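Side-chain contacts in ABC transporter sugar binding protein (Xanthomonas axonopodis pv. citri, PDB 3UOR), which probably binds maltose or related sugars in the periplasm and delivers them to an ABC transporter for uptake: residues 321-324 with 325-328; 331-334 with 335-339; 341-344 with 345-348. All coordinates share one frame; numbering follows the deposited sequence.

Contact 1 of 3, residues 321-324 with 325-328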
# COMPACT_ATOMS: atom_id res chain seq x y z
N ILE A 321 2.79 -21.34 3.23
CA ILE A 321 3.16 -19.93 3.32
C ILE A 321 4.61 -19.74 2.94
O ILE A 321 4.99 -18.78 2.26
CB ILE A 321 2.92 -19.35 4.72
CG1 ILE A 321 1.43 -19.17 4.98
CG2 ILE A 321 3.59 -18.00 4.85
CD1 ILE A 321 1.13 -18.57 6.33
N GLU A 322 5.42 -20.71 3.36
CA GLU A 322 6.83 -20.73 3.06
C GLU A 322 7.04 -20.84 1.57
O GLU A 322 7.87 -20.13 1.01
CB GLU A 322 7.48 -21.92 3.77
CG GLU A 322 8.98 -21.82 3.83
CD GLU A 322 9.60 -23.01 4.54
OE1 GLU A 322 9.56 -24.12 3.99
OE2 GLU A 322 10.13 -22.82 5.65
N TYR A 323 6.27 -21.72 0.92
CA TYR A 323 6.33 -21.87 -0.53
C TYR A 323 6.05 -20.54 -1.22
O TYR A 323 6.78 -20.13 -2.13
CB TYR A 323 5.32 -22.93 -1.00
CG TYR A 323 5.16 -23.03 -2.51
CD1 TYR A 323 6.02 -23.82 -3.26
CD2 TYR A 323 4.15 -22.35 -3.17
CE1 TYR A 323 5.88 -23.91 -4.64
CE2 TYR A 323 4.00 -22.43 -4.54
CZ TYR A 323 4.86 -23.21 -5.27
OH TYR A 323 4.69 -23.27 -6.64
N LEU A 324 5.01 -19.84 -0.76
CA LEU A 324 4.64 -18.56 -1.35
C LEU A 324 5.65 -17.49 -0.97
O LEU A 324 5.61 -16.39 -1.52
CB LEU A 324 3.24 -18.15 -0.91
CG LEU A 324 2.13 -19.02 -1.50
CD1 LEU A 324 0.78 -18.59 -0.94
CD2 LEU A 324 2.15 -18.94 -3.02
N SER A 325 6.56 -17.82 -0.05
CA SER A 325 7.65 -16.92 0.31
C SER A 325 8.96 -17.18 -0.46
O SER A 325 9.94 -16.47 -0.26
CB SER A 325 7.93 -16.98 1.80
OG SER A 325 6.76 -16.74 2.55
N GLN A 326 8.98 -18.21 -1.30
CA GLN A 326 10.17 -18.50 -2.12
C GLN A 326 10.37 -17.47 -3.23
O GLN A 326 9.44 -17.14 -3.98
CB GLN A 326 10.08 -19.90 -2.72
CG GLN A 326 10.07 -21.03 -1.65
CD GLN A 326 9.89 -22.40 -2.28
OE1 GLN A 326 9.78 -22.51 -3.50
NE2 GLN A 326 9.86 -23.44 -1.46
N PRO A 327 11.59 -16.93 -3.34
CA PRO A 327 11.85 -15.90 -4.34
C PRO A 327 11.33 -16.22 -5.74
O PRO A 327 10.79 -15.33 -6.41
CB PRO A 327 13.37 -15.77 -4.31
CG PRO A 327 13.68 -15.97 -2.86
CD PRO A 327 12.69 -17.03 -2.37
N GLN A 328 11.46 -17.46 -6.17
CA GLN A 328 11.05 -17.82 -7.53
C GLN A 328 9.53 -17.89 -7.68
O GLN A 328 8.98 -17.56 -8.72
CB GLN A 328 11.71 -19.12 -7.98
CG GLN A 328 13.22 -18.99 -8.01
CD GLN A 328 13.91 -20.19 -8.63
OE1 GLN A 328 13.26 -21.10 -9.16
NE2 GLN A 328 15.24 -20.19 -8.58
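A chi1 of -54° sets S325 OG beside its backbone N, anti to the carbonyl carbon, and turns it back to I321 O. OG then donates a hydrogen bond of 2.7 Å to I321 O, one turn earlier, from above the carbonyl plane. The CG2 branch of I321 lies 4.1 Å from this OG and gives the bond an apolar flank. Q326 has a similar first torsion, chi1 -63°, and is extended beyond CG. This lays its chain back across Y323. Q326 CG rests 3.4 Å from Y323 O. Further out, Q326 OE1 is 4.0 Å from Y323 CD1. The amide and the ring slant past each other, their planes 57° apart. The far end of Y323 is held elsewhere, because its OH bonds to D50. The backbone closes the turn with two bonds that each reach three residues back. S325 N meets E322 O at 2.9 Å, and the bond is bent. Q326 N meets Y323 O at 3.0 Å and is straighter. S325 is buried. Q326 is the N-cap of the next helix, and P327 opens that helix's first turn. Such a tight link between successive helices lets 314-324 run almost directly into 327-337 in this solute-binding protein fold, with I321 and L324 packed on strand 303-307.

Contact 2 of 3, residues 331-334 with 335-339; sequences ARFH and AIIGD
The F333 ring carries I337 CG2 over one face. The methyl stands 4.0 Å from the ring centroid and 7° off the normal, a CH-pi contact. The ring also stacks with W140. D339 approaches it obliquely, with D339 OD2 3.4 Å from F333 CE2. The H334 ring is met at its edge instead: D339 O lies near the ring plane, 3.3 Å from H334 CD2. This is the C-terminal end of helix 327-337, closed by a glycine. G338 leaves the helical region with a phi of 90°, a value that suits a residue without a side chain. The chain then turns back, and D339 returns beside F333 and H334. F333 has CG anti to the backbone N, chi1 -164°. This sends the ring out from the helix, beside the I337 side chain, and onto V43 and L47 of helix 39-52. D339 is buried, and its OD2 is close to E40 OE2. Two like charges so near would probably favour a proton on one of them. Regular helical bonding continues to the last turn, where I337 N bonds to F333 O at 3.0 Å in a nearly straight line. G338 N adds a final bond of 2.7 Å to H334 O. Beside it, H334 CA makes a CA-H...O contact of 3.5 Å with D339 O.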
# COMPACT_ATOMS: atom_id res chain seq x y z
N ALA A 331 8.51 -14.14 -7.81
CA ALA A 331 8.78 -13.63 -9.16
C ALA A 331 7.67 -14.02 -10.12
O ALA A 331 7.24 -13.23 -10.96
CB ALA A 331 10.13 -14.15 -9.67
N ARG A 332 7.20 -15.26 -10.01
CA ARG A 332 6.17 -15.77 -10.89
C ARG A 332 4.88 -14.99 -10.64
O ARG A 332 4.18 -14.57 -11.57
CB ARG A 332 5.95 -17.25 -10.58
CG ARG A 332 5.60 -18.14 -11.74
CD ARG A 332 5.61 -19.62 -11.30
NE ARG A 332 6.94 -20.23 -11.41
CZ ARG A 332 7.50 -21.03 -10.49
NH1 ARG A 332 6.85 -21.34 -9.36
NH2 ARG A 332 8.71 -21.52 -10.71
N PHE A 333 4.59 -14.78 -9.36
CA PHE A 333 3.42 -14.03 -8.93
C PHE A 333 3.45 -12.62 -9.49
O PHE A 333 2.45 -12.12 -10.01
CB PHE A 333 3.38 -13.98 -7.41
CG PHE A 333 2.05 -13.58 -6.83
CD1 PHE A 333 0.91 -14.34 -7.06
CD2 PHE A 333 1.95 -12.48 -6.00
CE1 PHE A 333 -0.30 -13.98 -6.51
CE2 PHE A 333 0.74 -12.11 -5.45
CZ PHE A 333 -0.39 -12.87 -5.70
N HIS A 334 4.61 -11.98 -9.39
CA HIS A 334 4.78 -10.64 -9.95
C HIS A 334 4.57 -10.64 -11.46
O HIS A 334 3.92 -9.75 -12.02
CB HIS A 334 6.17 -10.09 -9.62
CG HIS A 334 6.45 -8.76 -10.24
ND1 HIS A 334 7.10 -8.61 -11.44
CD2 HIS A 334 6.16 -7.50 -9.82
CE1 HIS A 334 7.22 -7.33 -11.73
NE2 HIS A 334 6.65 -6.63 -10.76
N ALA A 335 5.13 -11.66 -12.11
CA ALA A 335 5.07 -11.76 -13.57
C ALA A 335 3.63 -11.80 -14.03
O ALA A 335 3.28 -11.18 -15.03
CB ALA A 335 5.81 -12.99 -14.06
N ILE A 336 2.79 -12.52 -13.30
CA ILE A 336 1.42 -12.73 -13.75
C ILE A 336 0.51 -11.57 -13.41
O ILE A 336 -0.23 -11.09 -14.26
CB ILE A 336 0.83 -14.04 -13.20
CG1 ILE A 336 1.70 -15.22 -13.62
CG2 ILE A 336 -0.59 -14.23 -13.67
CD1 ILE A 336 1.42 -16.48 -12.87
N ILE A 337 0.59 -11.08 -12.18
CA ILE A 337 -0.38 -10.09 -11.70
C ILE A 337 0.22 -8.73 -11.31
O ILE A 337 -0.51 -7.77 -11.08
CB ILE A 337 -1.23 -10.70 -10.55
CG1 ILE A 337 -2.45 -9.84 -10.26
CG2 ILE A 337 -0.41 -10.86 -9.30
CD1 ILE A 337 -3.36 -10.45 -9.20
N GLY A 338 1.55 -8.63 -11.25
CA GLY A 338 2.18 -7.34 -11.01
C GLY A 338 2.41 -6.99 -9.55
O GLY A 338 2.96 -5.93 -9.26
N ASP A 339 2.01 -7.87 -8.63
CA ASP A 339 2.15 -7.61 -7.19
C ASP A 339 3.61 -7.63 -6.77
O ASP A 339 4.37 -8.49 -7.20
CB ASP A 339 1.34 -8.60 -6.36
CG ASP A 339 -0.16 -8.37 -6.50
OD1 ASP A 339 -0.53 -7.29 -6.95
OD2 ASP A 339 -0.96 -9.27 -6.17

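Contact 3 of 3, residues 341-344 with 345-348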
# COMPACT_ATOMS: atom_id res chain seq x y z
N PRO A 341 7.05 -8.10 -4.92
CA PRO A 341 7.64 -8.98 -3.91
C PRO A 341 8.02 -8.18 -2.68
O PRO A 341 8.46 -7.03 -2.81
CB PRO A 341 8.89 -9.50 -4.61
CG PRO A 341 8.52 -9.52 -6.08
CD PRO A 341 7.70 -8.23 -6.23
N PRO A 342 7.89 -8.78 -1.50
CA PRO A 342 8.21 -8.08 -0.25
C PRO A 342 9.62 -8.33 0.23
O PRO A 342 9.93 -7.89 1.33
CB PRO A 342 7.23 -8.71 0.75
CG PRO A 342 7.05 -10.09 0.26
CD PRO A 342 7.16 -10.04 -1.26
N ARG A 343 10.47 -9.01 -0.56
CA ARG A 343 11.83 -9.33 -0.09
C ARG A 343 12.93 -9.05 -1.12
O ARG A 343 12.70 -9.15 -2.31
CB ARG A 343 11.93 -10.78 0.44
CG ARG A 343 11.56 -11.86 -0.55
CD ARG A 343 11.57 -13.27 0.09
NE ARG A 343 12.83 -13.55 0.78
CZ ARG A 343 13.12 -14.72 1.34
NH1 ARG A 343 12.26 -15.74 1.26
NH2 ARG A 343 14.27 -14.88 1.98
N ARG A 344 14.12 -8.69 -0.65
CA ARG A 344 15.18 -8.25 -1.54
C ARG A 344 15.63 -9.32 -2.50
O ARG A 344 15.98 -9.03 -3.64
CB ARG A 344 16.40 -7.79 -0.76
CG ARG A 344 16.09 -6.65 0.12
CD ARG A 344 17.31 -5.87 0.44
NE ARG A 344 16.92 -4.86 1.42
CZ ARG A 344 16.75 -5.13 2.70
NH1 ARG A 344 16.95 -6.36 3.15
NH2 ARG A 344 16.38 -4.17 3.53
N SER A 345 15.63 -10.56 -2.05
CA SER A 345 16.21 -11.58 -2.92
C SER A 345 15.33 -11.86 -4.13
O SER A 345 15.82 -12.21 -5.19
CB SER A 345 16.61 -12.85 -2.14
OG SER A 345 15.50 -13.52 -1.61
N THR A 346 14.02 -11.67 -4.00
CA THR A 346 13.17 -11.82 -5.17
C THR A 346 13.48 -10.72 -6.16
O THR A 346 13.44 -10.93 -7.37
CB THR A 346 11.70 -11.75 -4.83
OG1 THR A 346 11.42 -12.68 -3.79
CG2 THR A 346 10.86 -12.11 -6.04
N TRP A 347 13.82 -9.54 -5.64
CA TRP A 347 14.13 -8.38 -6.47
C TRP A 347 15.46 -8.54 -7.20
O TRP A 347 15.71 -7.84 -8.17
CB TRP A 347 14.12 -7.09 -5.64
CG TRP A 347 12.69 -6.57 -5.47
CD1 TRP A 347 11.83 -6.87 -4.47
CD2 TRP A 347 11.98 -5.72 -6.38
NE1 TRP A 347 10.62 -6.24 -4.67
CE2 TRP A 347 10.69 -5.53 -5.84
CE3 TRP A 347 12.30 -5.08 -7.58
CZ2 TRP A 347 9.73 -4.73 -6.46
CZ3 TRP A 347 11.35 -4.29 -8.20
CH2 TRP A 347 10.07 -4.12 -7.64
N LYS A 348 16.30 -9.47 -6.74
CA LYS A 348 17.59 -9.70 -7.39
C LYS A 348 17.48 -10.65 -8.58
O LYS A 348 18.36 -10.70 -9.42
CB LYS A 348 18.64 -10.22 -6.40
CG LYS A 348 19.06 -9.19 -5.34
CD LYS A 348 19.89 -9.85 -4.25
CE LYS A 348 19.72 -9.14 -2.90
NZ LYS A 348 19.55 -10.11 -1.76
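W347 reaches back over the loop that leads into its own short helix. Its CB starts 3.4 Å from R344 O. CG beside the backbone N (chi1 -82°) turns the indole to P341. At the ring, CD1 passes 3.3 Å from R343 O, which lies at the indole edge. NE1 donates a hydrogen bond of 3.0 Å to P341 O, fairly straight at 160°. The acceptor sits in the indole plane, while the N-H arrives from above the carbonyl plane. Beyond NE1, CE2 lies 4.0 Å from P341 CD, and the indole also meets the F122 ring. T346 meets the same proline. Its CG2 presses on P341 CG at 3.5 Å, a tight fit. Its OG1 lies 3.3 Å from R343 CG, and bonds to Q330. D120 gathers two polar ends: R343 NE makes a salt bridge with it and S345 OG a hydrogen bond. R343 NH1 also bonds to I115 O. R344 pairs instead with E366. The backbone bonds T346 N to R343 O and K348 N to R344 O are weak. This is a loop-to-helix turn in the solute-binding protein fold, where the indole N-H ties the weakly bonded helix 344-348 to its entry loop.

In the fold
The three contacts follow one another along the chain and lie on the same side of its centre. Contact 1 is the most buried; contacts 2 and 3 each mix buried and exposed residues. Contact 1 joins helix 314-324 to the start of helix 327-337, and contact 2 sits at that helix's end. Contact 3 belongs to the next helix, 344-348, and folds back on both. R343 bonds to S325 O of contact 1, and T346 packs on P327 and near A331. H334 of contact 2 touches P341. Their chemistry differs accordingly: a serine hydroxyl and backbone bonds in contact 1, ring packing at a helix end in contact 2, and an indole N-H bond in contact 3.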